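Elastinolytic metalloprotease (Pseudoalteromonas sp. CF6-2, PDB 6IK4) probably acts as a zinc-dependent endopeptidase of the M23 family, a secreted elastin-degrading enzyme likely to attack the peptidoglycan of Gram-positive bacteria. Local coordinates at residues 7-10 and 14-17; 28-33 and 146-151; 121-124 and 129-132; 151-156 and 164-169. One frame throughout, in Å; residues are numbered along the deposited sequence.

Contact 1: residues 7-10 and 14-17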
loop_
_atom_site.group_PDB
_atom_site.type_symbol
_atom_site.label_atom_id
_atom_site.label_comp_id
_atom_site.label_asym_id
_atom_site.label_seq_id
_atom_site.Cartn_x
_atom_site.Cartn_y
_atom_site.Cartn_z
ATOM N N LEU A 7 -7.373 -4.521 -1.958
ATOM C CA LEU A 7 -5.952 -4.846 -1.947
ATOM C C LEU A 7 -5.389 -4.691 -3.355
ATOM O O LEU A 7 -6.058 -5.054 -4.331
ATOM C CB LEU A 7 -5.723 -6.272 -1.444
ATOM C CG LEU A 7 -6.140 -6.475 0.013
ATOM C CD1 LEU A 7 -6.285 -7.977 0.309
ATOM C CD2 LEU A 7 -5.125 -5.837 0.956
ATOM N N PRO A 8 -4.160 -4.164 -3.501
ATOM C CA PRO A 8 -3.658 -3.806 -4.836
ATOM C C PRO A 8 -3.131 -4.977 -5.659
ATOM O O PRO A 8 -2.099 -4.862 -6.332
ATOM C CB PRO A 8 -2.552 -2.794 -4.515
ATOM C CG PRO A 8 -2.037 -3.231 -3.162
ATOM C CD PRO A 8 -3.276 -3.689 -2.422
ATOM N N TRP A 9 -3.851 -6.098 -5.634
ATOM C CA TRP A 9 -3.555 -7.243 -6.483
ATOM C C TRP A 9 -4.869 -7.938 -6.820
ATOM O O TRP A 9 -5.946 -7.541 -6.358
ATOM C CB TRP A 9 -2.542 -8.184 -5.823
ATOM C CG TRP A 9 -2.881 -8.659 -4.429
ATOM C CD1 TRP A 9 -3.608 -9.765 -4.088
ATOM C CD2 TRP A 9 -2.446 -8.070 -3.196
ATOM N NE1 TRP A 9 -3.679 -9.884 -2.714
ATOM C CE2 TRP A 9 -2.971 -8.854 -2.146
ATOM C CE3 TRP A 9 -1.685 -6.936 -2.876
ATOM C CZ2 TRP A 9 -2.749 -8.546 -0.797
ATOM C CZ3 TRP A 9 -1.452 -6.640 -1.530
ATOM C CH2 TRP A 9 -1.990 -7.432 -0.516
ATOM N N SER A 10 -4.783 -8.964 -7.657
ATOM C CA SER A 10 -5.975 -9.529 -8.271
ATOM C C SER A 10 -6.744 -10.425 -7.311
ATOM O O SER A 10 -6.181 -11.041 -6.402
ATOM C CB SER A 10 -5.604 -10.312 -9.532
ATOM O OG SER A 10 -5.129 -9.416 -10.522
ATOM N N TYR A 14 -2.690 -13.919 -3.480
ATOM C CA TYR A 14 -2.217 -13.410 -2.194
ATOM C C TYR A 14 -0.862 -12.735 -2.350
ATOM O O TYR A 14 -0.028 -13.173 -3.150
ATOM C CB TYR A 14 -2.118 -14.513 -1.143
ATOM C CG TYR A 14 -1.004 -15.510 -1.406
ATOM C CD1 TYR A 14 0.296 -15.279 -0.949
ATOM C CD2 TYR A 14 -1.249 -16.683 -2.116
ATOM C CE1 TYR A 14 1.321 -16.192 -1.194
ATOM C CE2 TYR A 14 -0.231 -17.599 -2.361
ATOM C CZ TYR A 14 1.046 -17.347 -1.891
ATOM O OH TYR A 14 2.059 -18.244 -2.135
ATOM N N TRP A 15 -0.679 -11.636 -1.622
ATOM C CA TRP A 15 0.618 -11.053 -1.322
ATOM C C TRP A 15 0.804 -11.122 0.192
ATOM O O TRP A 15 0.003 -11.748 0.903
ATOM C CB TRP A 15 0.721 -9.608 -1.814
ATOM C CG TRP A 15 0.782 -9.384 -3.304
ATOM C CD1 TRP A 15 0.437 -10.254 -4.301
ATOM C CD2 TRP A 15 1.208 -8.178 -3.951
ATOM N NE1 TRP A 15 0.619 -9.654 -5.538
ATOM C CE2 TRP A 15 1.096 -8.382 -5.345
ATOM C CE3 TRP A 15 1.673 -6.945 -3.481
ATOM C CZ2 TRP A 15 1.436 -7.398 -6.271
ATOM C CZ3 TRP A 15 2.004 -5.964 -4.399
ATOM C CH2 TRP A 15 1.890 -6.200 -5.783
ATOM N N TYR A 16 1.858 -10.466 0.682
ATOM C CA TYR A 16 2.167 -10.394 2.105
ATOM C C TYR A 16 2.178 -8.944 2.559
ATOM O O TYR A 16 2.593 -8.054 1.814
ATOM C CB TYR A 16 3.534 -10.992 2.430
ATOM C CG TYR A 16 3.713 -12.412 1.970
ATOM C CD1 TYR A 16 3.315 -13.477 2.775
ATOM C CD2 TYR A 16 4.312 -12.694 0.752
ATOM C CE1 TYR A 16 3.494 -14.796 2.357
ATOM C CE2 TYR A 16 4.502 -14.008 0.331
ATOM C CZ TYR A 16 4.090 -15.045 1.133
ATOM O OH TYR A 16 4.279 -16.345 0.714
ATOM N N SER A 17 1.760 -8.720 3.804
ATOM C CA SER A 17 1.810 -7.402 4.411
ATOM C C SER A 17 2.604 -7.451 5.705
ATOM O O SER A 17 2.532 -8.432 6.454
ATOM C CB SER A 17 0.404 -6.855 4.711
ATOM O OG SER A 17 0.487 -5.555 5.299
#

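Contact 2: residues 28-33 and 146-151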
loop_
_atom_site.group_PDB
_atom_site.type_symbol
_atom_site.label_atom_id
_atom_site.label_comp_id
_atom_site.label_asym_id
_atom_site.label_seq_id
_atom_site.Cartn_x
_atom_site.Cartn_y
_atom_site.Cartn_z
ATOM N N TYR A 28 3.025 8.916 14.867
ATOM C CA TYR A 28 1.629 8.630 14.500
ATOM C C TYR A 28 1.155 9.417 13.275
ATOM O O TYR A 28 1.763 10.427 12.907
ATOM C CB TYR A 28 0.692 8.976 15.658
ATOM C CG TYR A 28 0.737 8.057 16.840
ATOM C CD1 TYR A 28 0.174 6.788 16.781
ATOM C CD2 TYR A 28 1.299 8.477 18.040
ATOM C CE1 TYR A 28 0.200 5.950 17.881
ATOM C CE2 TYR A 28 1.330 7.648 19.145
ATOM C CZ TYR A 28 0.781 6.389 19.062
ATOM O OH TYR A 28 0.815 5.565 20.164
ATOM N N PRO A 29 0.040 8.990 12.652
ATOM C CA PRO A 29 -0.780 7.786 12.866
ATOM C C PRO A 29 -0.220 6.593 12.093
ATOM O O PRO A 29 0.689 6.805 11.295
ATOM C CB PRO A 29 -2.144 8.199 12.321
ATOM C CG PRO A 29 -1.820 9.151 11.218
ATOM C CD PRO A 29 -0.490 9.816 11.553
ATOM N N TYR A 30 -0.736 5.377 12.311
ATOM C CA TYR A 30 -0.262 4.209 11.557
ATOM C C TYR A 30 -1.088 4.130 10.281
ATOM O O TYR A 30 -2.126 3.467 10.220
ATOM C CB TYR A 30 -0.361 2.933 12.376
ATOM C CG TYR A 30 0.402 3.031 13.679
ATOM C CD1 TYR A 30 1.492 3.890 13.807
ATOM C CD2 TYR A 30 0.015 2.284 14.787
ATOM C CE1 TYR A 30 2.185 3.993 15.018
ATOM C CE2 TYR A 30 0.695 2.377 15.988
ATOM C CZ TYR A 30 1.775 3.234 16.098
ATOM O OH TYR A 30 2.428 3.319 17.308
ATOM N N SER A 31 -0.591 4.804 9.254
ATOM C CA SER A 31 -1.298 5.050 8.002
ATOM C C SER A 31 -0.882 4.128 6.866
ATOM O O SER A 31 -1.505 4.173 5.799
ATOM C CB SER A 31 -1.025 6.477 7.552
ATOM O OG SER A 31 0.351 6.603 7.248
ATOM N N SER A 32 0.175 3.342 7.042
ATOM C CA SER A 32 0.855 2.718 5.921
ATOM C C SER A 32 1.076 1.227 6.161
ATOM O O SER A 32 1.174 0.768 7.301
ATOM C CB SER A 32 2.212 3.398 5.666
ATOM O OG SER A 32 2.061 4.798 5.458
ATOM N N LEU A 33 1.176 0.487 5.055
ATOM C CA LEU A 33 1.499 -0.935 5.042
ATOM C C LEU A 33 2.525 -1.180 3.952
ATOM O O LEU A 33 2.481 -0.533 2.903
ATOM C CB LEU A 33 0.249 -1.796 4.771
ATOM C CG LEU A 33 -0.846 -1.741 5.836
ATOM C CD1 LEU A 33 -2.181 -2.193 5.242
ATOM C CD2 LEU A 33 -0.468 -2.615 7.039
ATOM N N ASN A 146 0.562 -1.802 18.284
ATOM C CA ASN A 146 0.854 -0.861 19.361
ATOM C C ASN A 146 2.141 -0.078 19.150
ATOM O O ASN A 146 2.528 0.709 20.023
ATOM C CB ASN A 146 0.901 -1.606 20.698
ATOM C CG ASN A 146 -0.442 -2.208 21.069
ATOM O OD1 ASN A 146 -1.497 -1.722 20.643
ATOM N ND2 ASN A 146 -0.414 -3.272 21.861
ATOM N N SER A 147 2.812 -0.268 18.021
ATOM C CA SER A 147 4.001 0.499 17.676
ATOM C C SER A 147 4.170 0.417 16.167
ATOM O O SER A 147 3.545 -0.416 15.505
ATOM C CB SER A 147 5.244 -0.033 18.393
ATOM O OG SER A 147 5.483 -1.372 18.010
ATOM N N ASN A 148 5.019 1.290 15.624
ATOM C CA ASN A 148 5.327 1.215 14.200
ATOM C C ASN A 148 5.846 -0.168 13.827
ATOM O O ASN A 148 6.784 -0.682 14.445
ATOM C CB ASN A 148 6.348 2.274 13.819
ATOM C CG ASN A 148 5.721 3.628 13.656
ATOM O OD1 ASN A 148 5.233 3.971 12.577
ATOM N ND2 ASN A 148 5.722 4.414 14.731
ATOM N N TYR A 149 5.214 -0.768 12.816
ATOM C CA TYR A 149 5.565 -2.051 12.215
ATOM C C TYR A 149 5.236 -3.239 13.105
ATOM O O TYR A 149 5.635 -4.371 12.787
ATOM C CB TYR A 149 7.046 -2.125 11.833
ATOM C CG TYR A 149 7.510 -1.099 10.828
ATOM C CD1 TYR A 149 7.239 -1.253 9.467
ATOM C CD2 TYR A 149 8.250 0.009 11.232
ATOM C CE1 TYR A 149 7.687 -0.322 8.540
ATOM C CE2 TYR A 149 8.695 0.948 10.312
ATOM C CZ TYR A 149 8.413 0.778 8.973
ATOM O OH TYR A 149 8.860 1.719 8.071
ATOM N N ASP A 150 4.536 -3.021 14.214
ATOM C CA ASP A 150 4.181 -4.112 15.114
ATOM C C ASP A 150 3.477 -5.230 14.353
ATOM O O ASP A 150 2.444 -5.008 13.716
ATOM C CB ASP A 150 3.292 -3.561 16.232
ATOM C CG ASP A 150 2.918 -4.603 17.272
ATOM O OD1 ASP A 150 3.465 -5.725 17.253
ATOM O OD2 ASP A 150 2.068 -4.276 18.131
ATOM N N SER A 151 4.063 -6.428 14.392
ATOM C CA SER A 151 3.525 -7.596 13.703
ATOM C C SER A 151 2.976 -8.659 14.651
ATOM O O SER A 151 2.582 -9.737 14.190
ATOM C CB SER A 151 4.602 -8.216 12.800
ATOM O OG SER A 151 5.605 -8.849 13.581
HETATM O O HOH W 1 0.417 2.880 19.697
#

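Contact 3: residues 121-124 and 129-132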
loop_
_atom_site.group_PDB
_atom_site.type_symbol
_atom_site.label_atom_id
_atom_site.label_comp_id
_atom_site.label_asym_id
_atom_site.label_seq_id
_atom_site.Cartn_x
_atom_site.Cartn_y
_atom_site.Cartn_z
ATOM N N PHE A 121 2.503 1.521 1.024
ATOM C CA PHE A 121 1.125 1.900 0.701
ATOM C C PHE A 121 0.544 2.734 1.840
ATOM O O PHE A 121 0.556 2.289 2.987
ATOM C CB PHE A 121 0.316 0.618 0.479
ATOM C CG PHE A 121 -1.164 0.816 0.279
ATOM C CD1 PHE A 121 -1.681 1.084 -0.980
ATOM C CD2 PHE A 121 -2.044 0.641 1.339
ATOM C CE1 PHE A 121 -3.055 1.227 -1.171
ATOM C CE2 PHE A 121 -3.415 0.788 1.158
ATOM C CZ PHE A 121 -3.916 1.075 -0.098
ATOM N N THR A 122 -0.002 3.920 1.528
ATOM C CA THR A 122 -0.426 4.877 2.553
ATOM C C THR A 122 -1.835 5.378 2.267
ATOM O O THR A 122 -2.155 5.698 1.119
ATOM C CB THR A 122 0.527 6.095 2.618
ATOM O OG1 THR A 122 1.874 5.652 2.834
ATOM C CG2 THR A 122 0.097 7.125 3.724
ATOM N N LEU A 123 -2.659 5.471 3.316
ATOM C CA LEU A 123 -3.997 6.059 3.233
ATOM C C LEU A 123 -3.958 7.514 3.689
ATOM O O LEU A 123 -3.403 7.825 4.754
ATOM C CB LEU A 123 -4.998 5.282 4.094
ATOM C CG LEU A 123 -6.442 5.815 4.086
ATOM C CD1 LEU A 123 -7.081 5.645 2.697
ATOM C CD2 LEU A 123 -7.308 5.134 5.163
ATOM N N LEU A 124 -4.588 8.394 2.911
ATOM C CA LEU A 124 -4.630 9.806 3.227
ATOM C C LEU A 124 -6.068 10.294 3.142
ATOM O O LEU A 124 -6.909 9.691 2.472
ATOM C CB LEU A 124 -3.754 10.629 2.267
ATOM C CG LEU A 124 -2.274 10.265 2.182
ATOM C CD1 LEU A 124 -2.039 9.356 1.010
ATOM C CD2 LEU A 124 -1.432 11.527 2.057
ATOM N N GLN A 129 -1.898 12.075 5.932
ATOM C CA GLN A 129 -2.001 10.662 6.255
ATOM C C GLN A 129 -2.966 10.467 7.421
ATOM O O GLN A 129 -3.084 11.314 8.314
ATOM C CB GLN A 129 -0.613 10.072 6.564
ATOM C CG GLN A 129 -0.023 10.537 7.861
ATOM C CD GLN A 129 1.359 9.951 8.102
ATOM O OE1 GLN A 129 1.566 8.733 8.007
ATOM N NE2 GLN A 129 2.318 10.819 8.418
ATOM N N VAL A 130 -3.694 9.349 7.391
ATOM C CA VAL A 130 -4.687 9.036 8.407
ATOM C C VAL A 130 -4.504 7.589 8.845
ATOM O O VAL A 130 -3.963 6.758 8.113
ATOM C CB VAL A 130 -6.131 9.271 7.911
ATOM C CG1 VAL A 130 -6.384 10.750 7.694
ATOM C CG2 VAL A 130 -6.368 8.507 6.622
ATOM N N SER A 131 -4.976 7.290 10.050
ATOM C CA SER A 131 -4.770 5.962 10.614
ATOM C C SER A 131 -5.528 4.919 9.808
ATOM O O SER A 131 -6.635 5.171 9.322
ATOM C CB SER A 131 -5.225 5.923 12.070
ATOM O OG SER A 131 -5.202 4.595 12.570
ATOM N N LEU A 132 -4.917 3.740 9.655
ATOM C CA LEU A 132 -5.589 2.605 9.037
ATOM C C LEU A 132 -6.509 1.872 9.998
ATOM O O LEU A 132 -7.237 0.971 9.563
ATOM C CB LEU A 132 -4.565 1.609 8.477
ATOM C CG LEU A 132 -3.761 2.051 7.250
ATOM C CD1 LEU A 132 -2.662 1.016 6.972
ATOM C CD2 LEU A 132 -4.661 2.220 6.041
#

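Contact 4: residues 151-156 and 164-169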
loop_
_atom_site.group_PDB
_atom_site.type_symbol
_atom_site.label_atom_id
_atom_site.label_comp_id
_atom_site.label_asym_id
_atom_site.label_seq_id
_atom_site.Cartn_x
_atom_site.Cartn_y
_atom_site.Cartn_z
ATOM N N SER A 151 4.063 -6.428 14.392
ATOM C CA SER A 151 3.525 -7.596 13.703
ATOM C C SER A 151 2.976 -8.659 14.651
ATOM O O SER A 151 2.582 -9.737 14.190
ATOM C CB SER A 151 4.602 -8.216 12.800
ATOM O OG SER A 151 5.605 -8.849 13.581
ATOM N N ASN A 152 2.966 -8.404 15.957
ATOM C CA ASN A 152 2.314 -9.310 16.900
ATOM C C ASN A 152 0.863 -9.498 16.481
ATOM O O ASN A 152 0.107 -8.525 16.388
ATOM C CB ASN A 152 2.400 -8.739 18.318
ATOM C CG ASN A 152 1.846 -9.680 19.376
ATOM O OD1 ASN A 152 0.962 -10.495 19.111
ATOM N ND2 ASN A 152 2.375 -9.573 20.589
ATOM N N CYS A 153 0.472 -10.745 16.211
ATOM C CA CYS A 153 -0.860 -10.970 15.663
ATOM C C CYS A 153 -1.977 -10.810 16.689
ATOM O O CYS A 153 -3.151 -10.870 16.311
ATOM C CB CYS A 153 -0.956 -12.348 15.020
ATOM S SG CYS A 153 -2.314 -12.415 13.818
ATOM N N ASN A 154 -1.659 -10.613 17.967
ATOM C CA ASN A 154 -2.694 -10.185 18.899
ATOM C C ASN A 154 -2.973 -8.695 18.804
ATOM O O ASN A 154 -4.055 -8.255 19.209
ATOM C CB ASN A 154 -2.306 -10.552 20.333
ATOM C CG ASN A 154 -2.275 -12.041 20.552
ATOM O OD1 ASN A 154 -1.250 -12.609 20.937
ATOM N ND2 ASN A 154 -3.401 -12.695 20.289
ATOM N N ASN A 155 -2.030 -7.919 18.268
ATOM C CA ASN A 155 -2.159 -6.472 18.135
ATOM C C ASN A 155 -2.473 -6.025 16.714
ATOM O O ASN A 155 -3.285 -5.109 16.520
ATOM C CB ASN A 155 -0.865 -5.776 18.575
ATOM C CG ASN A 155 -0.387 -6.229 19.939
ATOM O OD1 ASN A 155 -1.145 -6.811 20.702
ATOM N ND2 ASN A 155 0.876 -5.964 20.246
ATOM N N PHE A 156 -1.806 -6.607 15.719
ATOM C CA PHE A 156 -1.979 -6.209 14.327
ATOM C C PHE A 156 -2.519 -7.383 13.531
ATOM O O PHE A 156 -1.953 -8.482 13.593
ATOM C CB PHE A 156 -0.668 -5.747 13.689
ATOM C CG PHE A 156 -0.791 -5.544 12.203
ATOM C CD1 PHE A 156 -1.382 -4.383 11.706
ATOM C CD2 PHE A 156 -0.398 -6.536 11.310
ATOM C CE1 PHE A 156 -1.540 -4.203 10.334
ATOM C CE2 PHE A 156 -0.553 -6.363 9.935
ATOM C CZ PHE A 156 -1.131 -5.196 9.452
ATOM N N ARG A 164 -8.617 -14.028 11.337
ATOM C CA ARG A 164 -7.516 -13.076 11.257
ATOM C C ARG A 164 -6.452 -13.575 10.299
ATOM O O ARG A 164 -6.135 -14.767 10.272
ATOM C CB ARG A 164 -6.868 -12.833 12.622
ATOM C CG ARG A 164 -7.799 -12.274 13.658
ATOM C CD ARG A 164 -7.042 -11.940 14.933
ATOM N NE ARG A 164 -7.960 -11.508 15.977
ATOM C CZ ARG A 164 -7.594 -11.205 17.216
ATOM N NH1 ARG A 164 -6.317 -11.287 17.574
ATOM N NH2 ARG A 164 -8.506 -10.823 18.095
ATOM N N THR A 165 -5.901 -12.654 9.521
ATOM C CA THR A 165 -4.676 -12.888 8.771
ATOM C C THR A 165 -3.596 -11.993 9.353
ATOM O O THR A 165 -3.798 -10.783 9.477
ATOM C CB THR A 165 -4.885 -12.599 7.279
ATOM O OG1 THR A 165 -5.873 -13.495 6.757
ATOM C CG2 THR A 165 -3.587 -12.775 6.489
ATOM N N CYS A 166 -2.470 -12.582 9.745
ATOM C CA CYS A 166 -1.421 -11.808 10.388
ATOM C C CYS A 166 -0.454 -11.237 9.356
ATOM O O CYS A 166 -0.461 -11.604 8.174
ATOM C CB CYS A 166 -0.643 -12.662 11.386
ATOM S SG CYS A 166 -1.652 -13.729 12.426
ATOM N N ALA A 167 0.410 -10.346 9.833
ATOM C CA ALA A 167 1.523 -9.901 9.016
ATOM C C ALA A 167 2.354 -11.096 8.577
ATOM O O ALA A 167 2.466 -12.104 9.287
ATOM C CB ALA A 167 2.406 -8.926 9.793
ATOM N N TRP A 168 2.929 -10.978 7.386
ATOM C CA TRP A 168 3.851 -11.977 6.850
ATOM C C TRP A 168 3.182 -13.334 6.656
ATOM O O TRP A 168 3.844 -14.372 6.694
ATOM C CB TRP A 168 5.106 -12.102 7.731
ATOM C CG TRP A 168 5.639 -10.755 8.047
ATOM C CD1 TRP A 168 5.823 -10.203 9.284
ATOM C CD2 TRP A 168 5.970 -9.742 7.100
ATOM N NE1 TRP A 168 6.264 -8.910 9.156
ATOM C CE2 TRP A 168 6.366 -8.605 7.825
ATOM C CE3 TRP A 168 5.965 -9.686 5.702
ATOM C CZ2 TRP A 168 6.784 -7.442 7.206
ATOM C CZ3 TRP A 168 6.362 -8.527 5.086
ATOM C CH2 TRP A 168 6.764 -7.417 5.836
ATOM N N ARG A 169 1.888 -13.343 6.396
ATOM C CA ARG A 169 1.149 -14.550 6.034
ATOM C C ARG A 169 0.338 -14.275 4.751
ATOM O O ARG A 169 -0.019 -13.176 4.536
ATOM C CB ARG A 169 0.201 -15.003 7.124
ATOM C CG ARG A 169 0.845 -15.129 8.466
ATOM C CD ARG A 169 0.336 -16.350 9.157
ATOM N NE ARG A 169 -0.743 -16.074 10.067
ATOM C CZ ARG A 169 -1.086 -16.904 11.058
ATOM N NH1 ARG A 169 -2.085 -16.609 11.892
ATOM N NH2 ARG A 169 -0.459 -18.063 11.222
HETATM O O HOH W 2 0.352 -9.776 12.622
HETATM O O HOH W 3 -6.450 -9.243 20.191
#

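Contact 1: residues 7-10 and 14-17
Trp9 and Trp15 meet through ring stacking: their indoles form an offset stack in which the five-membered rings lie 4.1 Å apart between centroids and their planes differ by 14°. The two side chains run alongside in opposing senses, each bringing its CB over the other's ring, and the tightest touch, Trp9 CE3 to Trp15 CD2 at 3.3 Å, lies inside the overlap. Two CH-pi contacts follow. Trp15 CB stands almost exactly above the six-membered ring of Trp9, 3.5 Å from its centroid, while Trp9 CB sits over the five-membered ring of Trp15. The Trp9 ring swings over between its own backbone N and carbonyl carbon (chi1 53°), and Leu7 CB covers the face turned from Trp15.

In the M23 peptidase fold this stack packs the N-terminal loop against strand 14-17 of the large antiparallel sheet, where Phe35 of the adjacent strand 32-36 meets Trp9 edge-to-face. With an alanine in place of Trp9, Trp15 would probably lose the partner stacked on its face and a gap would open between loop and strand.

No hydrogen bond crosses the contact. Pro8 O packs over the same face of the Trp15 ring, toward its rim, 4.2 Å from CH2; Trp9 NE1 turns instead to the carbonyls of Tyr13 and Leu171, in weak hydrogen bonds.

Contact 2: residues 28-33 and 146-151
Tyr30 pushes its hydroxyl against a backbone carbon, with OH only 3.2 Å from Ser147 CA, and its polar link to residues 146-151 runs through a water. That water lies 2.8 Å from Tyr28 OH, more loosely by Tyr30 OH, and gives a weak hydrogen bond to Asn146 O, so two tyrosine hydroxyls and one carbonyl share a single bridge. Tyr30 CG lies beside its backbone N and anti to the carbonyl carbon (chi1 -57°), which carries the ring toward residues 146-148. Ser147 O lies over one face of the Tyr30 ring. On the same ring CE1 approaches Asn148 ND2 to 3.6 Å, the amide plane turned 70° from the ring plane.

Both sides of this loop-to-loop contact are shaped by turns beside the zinc site: an inverse gamma turn centred on Tyr30 leads into a classic beta bulge, where Ser31 and Ser32 together lie opposite the zinc ligand His21, while Ser147 to Asp150 form a type II turn. The second turn is closed by Asp150 N to Ser147 O at 3.1 Å. It is braced by Asn146 N, which points straight (179°) at the anti lone pair of Asp150 OD2 over 2.9 Å.

The Asn148 amide is fixed in rotation from both ends, as OD1 accepts from Ser22 N and ND2 donates to Gly27 O. Its side chain also touches His21, on whose ring Tyr149 stacks.

Contact 3: residues 121-124 and 129-132
Leu124 and Gln129 form an antiparallel, non-hydrogen-bonded pair with CA atoms 4.1 Å apart, beside which Val130 N donates to Leu123 O (3.1 Å, 164°). The same carbonyl oxygen also takes a CA-H...O contact from Gln129 CA at 3.5 Å. This is the base of a tight beta hairpin, strand 119-125 turning back into strand 128-129.

Leu123 carries most of the side-chain packing. Its CG, set opposite the backbone N (chi1 180°), lies 3.7 Å from Val130 CG2, and its CB meets Leu132 CD2 at 3.6 Å, so that one leucine is held by two branched side chains as the chain leaves the hairpin. The Leu124 and Gln129 side chains diverge, though Leu124 CD2 still comes within 3.9 Å of Gln129 N. Thr122 CG2 brushes Gln129 CB at 4.2 Å.

The polar ends look elsewhere: Gln129 OE1 accepts from Ser31 OG and Asn23 N, and Thr122 OG1 is hydrogen-bonded with Ser32 OG. Chemically, the hairpin is thus joined here by one backbone bond and aliphatic packing, while Thr122 OG1 and Gln129 OE1 link it to serines of segment 28-33, near the zinc ligand His120.

Contact 4: residues 151-156 and 164-169
Cys153 is joined covalently to Cys166, and its side chain can be followed in two steps. CB lies 3.7 Å from Cys166 CB; SG, set opposite the backbone N (chi1 -158°), bonds to Cys166 SG at 2.0 Å, with a disulfide torsion of -84°, close to the relaxed right angle. The carbonyl of Cys153 receives a weak hydrogen bond, 3.4 Å long, from NH1 at the end of the extended Arg164, whose guanidinium also makes a cation-pi contact with Tyr157.

Farther along, Ala167 CB touches both Ser151 CB (3.8 Å) and Phe156 CE2 (3.9 Å). Phe156 also reaches Leu33 and Ala20, towards the large sheet. An alanine in its place is likely to open a gap beside the Ala167 methyl and leave Leu33 without its aromatic neighbour.

Between the segments a water is held by three bonds: it donates to Ser151 O and Phe156 O and accepts from Ala167 N at 2.8 Å. The loop itself is coiled by an Asx turn, Asn152 OD1 to Asn154 N, and by Asn152 O, which accepts from both Asn155 N and Phe156 N.

Joining the loop before strand 157-160 to the chain after strand 163-165, the disulfide thus crosslinks the two ends of the last hairpin of the four-stranded sheet, and the water supplies hydrogen bonds that the two backbones do not make directly.

How the contacts relate
From the N terminus, contact 1 closes first, a short local loop that sets the N-terminal segment on strand 14-17. Contact 2 opens next on the approach to strand 32-36 and closes more than a hundred residues later. Within that long excursion lies contact 3, a local hairpin that shares the large sheet with contact 2 through the neighbouring strands 32-36 and 119-125. Contact 4 starts at Ser151, where contact 2 ends, and spans the last hairpin of the four-stranded sheet. A probable hydrogen bond from Asn155 ND2 to Asp150 OD2 links it back to contact 2, and another, from Trp168 N to Ser17 O of contact 1, ties the C-terminal region to the large sheet.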